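Local coordinates for putative Acetyltransferase (Lactobacillus plantarum WCFS1, PDB 3EFA), which probably transfers an acetyl group from acetyl-coenzyme A to an amine of an unidentified substrate, as expected of a GNAT-family N-acetyltransferase, at residues A[17-22]-A[46-51]; A[61-66]-A[74-79]. All blocks are in the same frame, centred on the assembly; numbering follows the deposited sequence.

Contact 1 (A[17-22]-A[46-51]); sequences AAYALR and CEYAVL
In this GNAT fold, helix 12-29 packs across the central sheet, and here Ala17, Ala18, Tyr19 and Arg22 meet Tyr48 and Val50 of strand 48-52. The two segment axes pass 9.2 Å apart at 76°, so the helix runs almost crosswise over the strand. Tyr48 and Val50 face the helix, whereas Ala49 between them turns to the other side of the sheet, where helix 88-102 packs; the strand is thus sandwiched between helices. Two alanines bring the helix in close. Ala17 CB meets Val50 CG1 at 4.1 Å, and Ala18 CB settles against the root of Tyr48, 3.9 Å from its CB, and Val50 CG2 comes within 4.2 Å of the same methyl.

Farther along, the tyrosines meet. Tyr19 drives the edge of its ring toward the face of Tyr48 in an offset edge-to-face pair, the planes at 86° and the centroids 5.8 Å apart. Tyr19 CE1 makes the apolar touch, 3.8 Å from Tyr48 CZ. With CG anti to its carbonyl carbon (chi1 -53°), the Tyr48 ring stands beside Ala18 and carries its hydroxyl up to Tyr19. The Tyr19 hydroxyl donates a weak hydrogen bond to the Tyr48 hydroxyl; the firmer anchor of the latter is Asp42, which also forms a salt bridge with Arg22 NH1. Arg22 NE is engaged by Glu37 in a second salt bridge, so the guanidinium is held by two carboxylates, which probably fix its turn and offset its buried charge. Arg22 crosses Tyr48 at about a right angle and presents an edge of the guanidinium, with NH1 3.7 Å from Tyr48 CE1.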
loop_
_atom_site.group_PDB
_atom_site.type_symbol
_atom_site.label_atom_id
_atom_site.label_comp_id
_atom_site.label_asym_id
_atom_site.label_seq_id
_atom_site.Cartn_x
_atom_site.Cartn_y
_atom_site.Cartn_z
ATOM N N ALA A 17 3.791 9.060 -28.733
ATOM C CA ALA A 17 2.560 8.294 -28.769
ATOM C C ALA A 17 1.868 8.245 -27.387
ATOM O O ALA A 17 0.650 8.462 -27.269
ATOM C CB ALA A 17 2.840 6.864 -29.288
ATOM N N ALA A 18 2.658 7.966 -26.349
ATOM C CA ALA A 18 2.146 7.862 -24.984
ATOM C C ALA A 18 1.612 9.213 -24.477
ATOM O O ALA A 18 0.552 9.256 -23.858
ATOM C CB ALA A 18 3.204 7.330 -24.061
ATOM N N TYR A 19 2.335 10.307 -24.746
ATOM C CA TYR A 19 1.873 11.635 -24.319
ATOM C C TYR A 19 0.568 12.042 -25.044
ATOM O O TYR A 19 -0.323 12.656 -24.451
ATOM C CB TYR A 19 2.948 12.717 -24.562
ATOM C CG TYR A 19 4.186 12.651 -23.687
ATOM C CD1 TYR A 19 4.451 11.548 -22.894
ATOM C CD2 TYR A 19 5.115 13.682 -23.691
ATOM C CE1 TYR A 19 5.592 11.484 -22.107
ATOM C CE2 TYR A 19 6.265 13.625 -22.905
ATOM C CZ TYR A 19 6.495 12.521 -22.115
ATOM O OH TYR A 19 7.634 12.444 -21.329
ATOM N N ALA A 20 0.470 11.703 -26.325
ATOM C CA ALA A 20 -0.691 12.078 -27.125
ATOM C C ALA A 20 -1.950 11.395 -26.608
ATOM O O ALA A 20 -2.999 12.035 -26.497
ATOM C CB ALA A 20 -0.465 11.774 -28.656
ATOM N N LEU A 21 -1.844 10.103 -26.294
ATOM C CA LEU A 21 -2.972 9.377 -25.681
ATOM C C LEU A 21 -3.389 9.999 -24.338
ATOM O O LEU A 21 -4.572 10.272 -24.119
ATOM C CB LEU A 21 -2.668 7.879 -25.540
ATOM C CG LEU A 21 -2.578 7.089 -26.869
ATOM C CD1 LEU A 21 -2.196 5.617 -26.676
ATOM C CD2 LEU A 21 -3.873 7.186 -27.667
ATOM N N ARG A 22 -2.416 10.267 -23.464
ATOM C CA ARG A 22 -2.712 10.823 -22.134
ATOM C C ARG A 22 -3.288 12.253 -22.197
ATOM O O ARG A 22 -4.187 12.605 -21.418
ATOM C CB ARG A 22 -1.486 10.746 -21.204
ATOM C CG ARG A 22 -0.908 9.306 -20.990
ATOM C CD ARG A 22 0.539 9.326 -20.450
ATOM N NE ARG A 22 0.699 10.239 -19.316
ATOM C CZ ARG A 22 1.864 10.613 -18.780
ATOM N NH1 ARG A 22 3.023 10.163 -19.270
ATOM N NH2 ARG A 22 1.871 11.450 -17.749
ATOM N N CYS A 46 12.471 7.806 -19.062
ATOM C CA CYS A 46 11.303 7.012 -18.659
ATOM C C CYS A 46 10.798 6.138 -19.810
ATOM O O CYS A 46 10.659 6.614 -20.936
ATOM C CB CYS A 46 10.168 7.907 -18.152
ATOM S SG CYS A 46 8.759 6.997 -17.395
ATOM N N GLU A 47 10.525 4.864 -19.523
ATOM C CA GLU A 47 10.031 3.932 -20.544
ATOM C C GLU A 47 8.510 3.799 -20.552
ATOM O O GLU A 47 7.884 3.737 -19.497
ATOM C CB GLU A 47 10.685 2.561 -20.373
ATOM C CG GLU A 47 12.189 2.602 -20.649
ATOM C CD GLU A 47 12.873 1.255 -20.523
ATOM O OE1 GLU A 47 12.789 0.615 -19.441
ATOM O OE2 GLU A 47 13.523 0.849 -21.509
ATOM N N TYR A 48 7.916 3.744 -21.743
ATOM C CA TYR A 48 6.457 3.595 -21.846
ATOM C C TYR A 48 6.096 2.358 -22.666
ATOM O O TYR A 48 6.855 1.945 -23.530
ATOM C CB TYR A 48 5.819 4.866 -22.444
ATOM C CG TYR A 48 6.226 6.136 -21.714
ATOM C CD1 TYR A 48 5.401 6.698 -20.739
ATOM C CD2 TYR A 48 7.455 6.758 -21.973
ATOM C CE1 TYR A 48 5.775 7.854 -20.054
ATOM C CE2 TYR A 48 7.842 7.913 -21.282
ATOM C CZ TYR A 48 6.992 8.460 -20.320
ATOM O OH TYR A 48 7.348 9.605 -19.618
ATOM N N ALA A 49 4.948 1.752 -22.365
ATOM C CA ALA A 49 4.428 0.637 -23.155
ATOM C C ALA A 49 3.295 1.129 -24.056
ATOM O O ALA A 49 2.323 1.694 -23.555
ATOM C CB ALA A 49 3.931 -0.516 -22.232
ATOM N N VAL A 50 3.416 0.910 -25.372
ATOM C CA VAL A 50 2.389 1.342 -26.328
ATOM C C VAL A 50 1.958 0.227 -27.295
ATOM O O VAL A 50 2.812 -0.435 -27.904
ATOM C CB VAL A 50 2.863 2.597 -27.150
ATOM C CG1 VAL A 50 1.783 3.067 -28.136
ATOM C CG2 VAL A 50 3.268 3.732 -26.237
ATOM N N LEU A 51 0.640 0.029 -27.437
ATOM C CA LEU A 51 0.079 -0.923 -28.417
ATOM C C LEU A 51 -0.423 -0.215 -29.691
ATOM O O LEU A 51 -1.258 0.691 -29.630
ATOM C CB LEU A 51 -1.036 -1.788 -27.788
ATOM C CG LEU A 51 -1.589 -3.009 -28.571
ATOM C CD1 LEU A 51 -2.126 -4.130 -27.652
ATOM C CD2 LEU A 51 -2.652 -2.638 -29.652
#

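Contact 2 (A[61-66]-A[74-79]); sequences TLRLEP and FGRVCT. With FMT (formic acid), chain C.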
loop_
_atom_site.group_PDB
_atom_site.type_symbol
_atom_site.label_atom_id
_atom_site.label_comp_id
_atom_site.label_asym_id
_atom_site.label_seq_id
_atom_site.Cartn_x
_atom_site.Cartn_y
_atom_site.Cartn_z
ATOM N N THR A 61 -1.990 2.536 -23.836
ATOM C CA THR A 61 -0.666 2.796 -23.254
ATOM C C THR A 61 -0.620 2.642 -21.731
ATOM O O THR A 61 -1.634 2.762 -21.049
ATOM C CB THR A 61 -0.142 4.234 -23.614
ATOM O OG1 THR A 61 1.188 4.412 -23.109
ATOM C CG2 THR A 61 -1.030 5.308 -22.997
ATOM N N LEU A 62 0.572 2.378 -21.212
ATOM C CA LEU A 62 0.841 2.474 -19.773
ATOM C C LEU A 62 2.294 2.928 -19.506
ATOM O O LEU A 62 3.162 2.810 -20.377
ATOM C CB LEU A 62 0.512 1.152 -19.051
ATOM C CG LEU A 62 1.306 -0.133 -19.335
ATOM C CD1 LEU A 62 2.663 -0.147 -18.623
ATOM C CD2 LEU A 62 0.485 -1.358 -18.933
ATOM N N ARG A 63 2.546 3.459 -18.311
ATOM C CA ARG A 63 3.876 3.947 -17.950
ATOM C C ARG A 63 4.595 2.962 -17.015
ATOM O O ARG A 63 4.029 2.503 -16.007
ATOM C CB ARG A 63 3.790 5.349 -17.305
ATOM C CG ARG A 63 5.169 5.998 -16.966
ATOM C CD ARG A 63 5.065 7.481 -16.545
ATOM N NE ARG A 63 4.616 7.654 -15.155
ATOM C CZ ARG A 63 4.541 8.822 -14.512
ATOM N NH1 ARG A 63 4.892 9.960 -15.124
ATOM N NH2 ARG A 63 4.120 8.853 -13.243
ATOM N N LEU A 64 5.842 2.637 -17.339
ATOM C CA LEU A 64 6.607 1.728 -16.482
ATOM C C LEU A 64 7.283 2.481 -15.320
ATOM O O LEU A 64 8.083 3.392 -15.548
ATOM C CB LEU A 64 7.601 0.906 -17.323
ATOM C CG LEU A 64 6.816 0.047 -18.339
ATOM C CD1 LEU A 64 7.424 0.018 -19.723
ATOM C CD2 LEU A 64 6.545 -1.381 -17.819
ATOM N N GLU A 65 6.914 2.111 -14.087
ATOM C CA GLU A 65 7.395 2.765 -12.864
ATOM C C GLU A 65 7.991 1.759 -11.851
ATOM O O GLU A 65 7.346 1.400 -10.851
ATOM C CB GLU A 65 6.268 3.580 -12.194
ATOM C CG GLU A 65 5.493 4.515 -13.135
ATOM C CD GLU A 65 4.340 5.269 -12.452
ATOM O OE1 GLU A 65 4.238 5.238 -11.199
ATOM O OE2 GLU A 65 3.528 5.892 -13.176
ATOM N N PRO A 66 9.242 1.332 -12.085
ATOM C CA PRO A 66 9.921 0.397 -11.159
ATOM C C PRO A 66 9.989 0.949 -9.729
ATOM O O PRO A 66 10.254 2.145 -9.556
ATOM C CB PRO A 66 11.354 0.307 -11.693
ATOM C CG PRO A 66 11.438 1.208 -12.915
ATOM C CD PRO A 66 10.145 1.954 -13.077
ATOM N N PHE A 74 2.696 -0.325 -12.643
ATOM C CA PHE A 74 2.209 0.085 -13.961
ATOM C C PHE A 74 1.269 1.292 -13.804
ATOM O O PHE A 74 0.231 1.180 -13.147
ATOM C CB PHE A 74 1.441 -1.055 -14.630
ATOM C CG PHE A 74 2.185 -2.370 -14.673
ATOM C CD1 PHE A 74 3.209 -2.584 -15.602
ATOM C CD2 PHE A 74 1.840 -3.409 -13.802
ATOM C CE1 PHE A 74 3.886 -3.804 -15.658
ATOM C CE2 PHE A 74 2.510 -4.636 -13.844
ATOM C CZ PHE A 74 3.536 -4.838 -14.772
ATOM N N GLY A 75 1.625 2.439 -14.388
ATOM C CA GLY A 75 0.809 3.640 -14.258
ATOM C C GLY A 75 0.388 4.367 -15.537
ATOM O O GLY A 75 0.637 3.887 -16.661
ATOM N N ARG A 76 -0.241 5.533 -15.355
ATOM C CA ARG A 76 -0.799 6.351 -16.451
ATOM C C ARG A 76 -1.457 5.507 -17.570
ATOM O O ARG A 76 -1.124 5.631 -18.773
ATOM C CB ARG A 76 0.260 7.328 -16.998
ATOM C CG ARG A 76 0.866 8.263 -15.920
ATOM C CD ARG A 76 -0.222 9.055 -15.180
ATOM N NE ARG A 76 0.230 10.319 -14.582
ATOM C CZ ARG A 76 0.599 10.490 -13.306
ATOM N NH1 ARG A 76 0.613 9.469 -12.446
ATOM N NH2 ARG A 76 0.967 11.701 -12.881
ATOM N N VAL A 77 -2.413 4.680 -17.145
ATOM C CA VAL A 77 -3.092 3.676 -17.972
ATOM C C VAL A 77 -4.305 4.250 -18.720
ATOM O O VAL A 77 -5.207 4.800 -18.097
ATOM C CB VAL A 77 -3.594 2.529 -17.078
ATOM C CG1 VAL A 77 -4.116 1.358 -17.919
ATOM C CG2 VAL A 77 -2.484 2.079 -16.102
ATOM N N CYS A 78 -4.336 4.128 -20.046
ATOM C CA CYS A 78 -5.469 4.660 -20.815
ATOM C C CYS A 78 -5.576 4.135 -22.252
ATOM O O CYS A 78 -4.605 3.625 -22.822
ATOM C CB CYS A 78 -5.486 6.202 -20.787
ATOM S SG CYS A 78 -4.139 7.061 -21.679
ATOM N N THR A 79 -6.769 4.277 -22.828
ATOM C CA THR A 79 -7.072 3.730 -24.149
ATOM C C THR A 79 -7.816 4.757 -24.999
ATOM O O THR A 79 -8.724 5.428 -24.504
ATOM C CB THR A 79 -7.950 2.456 -24.028
ATOM O OG1 THR A 79 -7.212 1.421 -23.367
ATOM C CG2 THR A 79 -8.416 1.955 -25.408
HETATM C C FMT C . -9.713 -0.729 -22.535
HETATM O O1 FMT C . -9.016 -1.284 -23.388
HETATM O O2 FMT C . -10.898 -0.426 -22.697
HETATM O O HOH W 1 1.554 5.996 -20.461
HETATM O O HOH W 2 0.832 6.754 -12.807
#
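Arg63 lies alongside Arg76 on the neighbouring antiparallel strand, both side chains pointing the same way. Its CB rests 3.5 Å from Gly75 O, the same carbonyl that accepts a short hydrogen bond from Arg63 N, 2.6 Å from N to O. Past CD the chain bends (chi3 78°), bringing the guanidinium beneath Arg76, whose CG sits over one face, 3.9 Å from Arg63 NE. Within the guanidinium plane, Arg63 NE and Arg63 NH2 both grip Glu65 OE2, at 2.9 and 3.0 Å, reaching that oxygen from one face of its carboxylate. Arg63 NH2 also comes within 3.6 Å of Arg76 NH1, a like-charge approach that Glu65 probably eases, while Arg63 NH1 makes salt bridges to Asp39 and Asp42. A leucine in place of Arg63 would probably leave these three carboxylates without a shared cation and set Glu65 free to turn. A water ties Glu65 OE2 to Arg76 N and NH1, and Arg76 NH2 bonds to Glu37 O.

On the opposite face, Leu62 CD1 lies 3.9 Å from Phe74 CD1. The pairing shifts by one residue between Thr61–Cys78 and Arg63–Gly75, with Arg76 at the corner in a left-handed backbone conformation. Beyond it, Thr79 approaches a formic acid molecule, probably from the crystallisation liquor, that is hydrogen-bonded to Gly85 N and Gly89 N, at the glycine-rich loop and the start of helix 88-102, which probably bind the coenzyme A pyrophosphate. A beta bulge in this strand, just before such a loop, is a hallmark of the GNAT acetyl-coenzyme A site.

In the fold
Contact 1 closes before contact 2 opens along the chain; their centres lie about 8 Å apart, and both reach the same sheet, where strand 48-52 neighbours strand 57-66. The seam between them is direct: Ala49 N probably bonds to Leu62 O (2.9 Å), Ala49 O probably accepts from Thr61 OG1 (3.0 Å), and Tyr48 CE1 packs on Arg63 CD at 3.6 Å. Helix 12-29 reaches both, with Ala18 touching Thr61; helix 88-102 packs on the other side. Asp42 serves Tyr48 and Arg22 in contact 1 and Arg63 in contact 2. Together they join the first long helix to the bulged strand of the probable cofactor site.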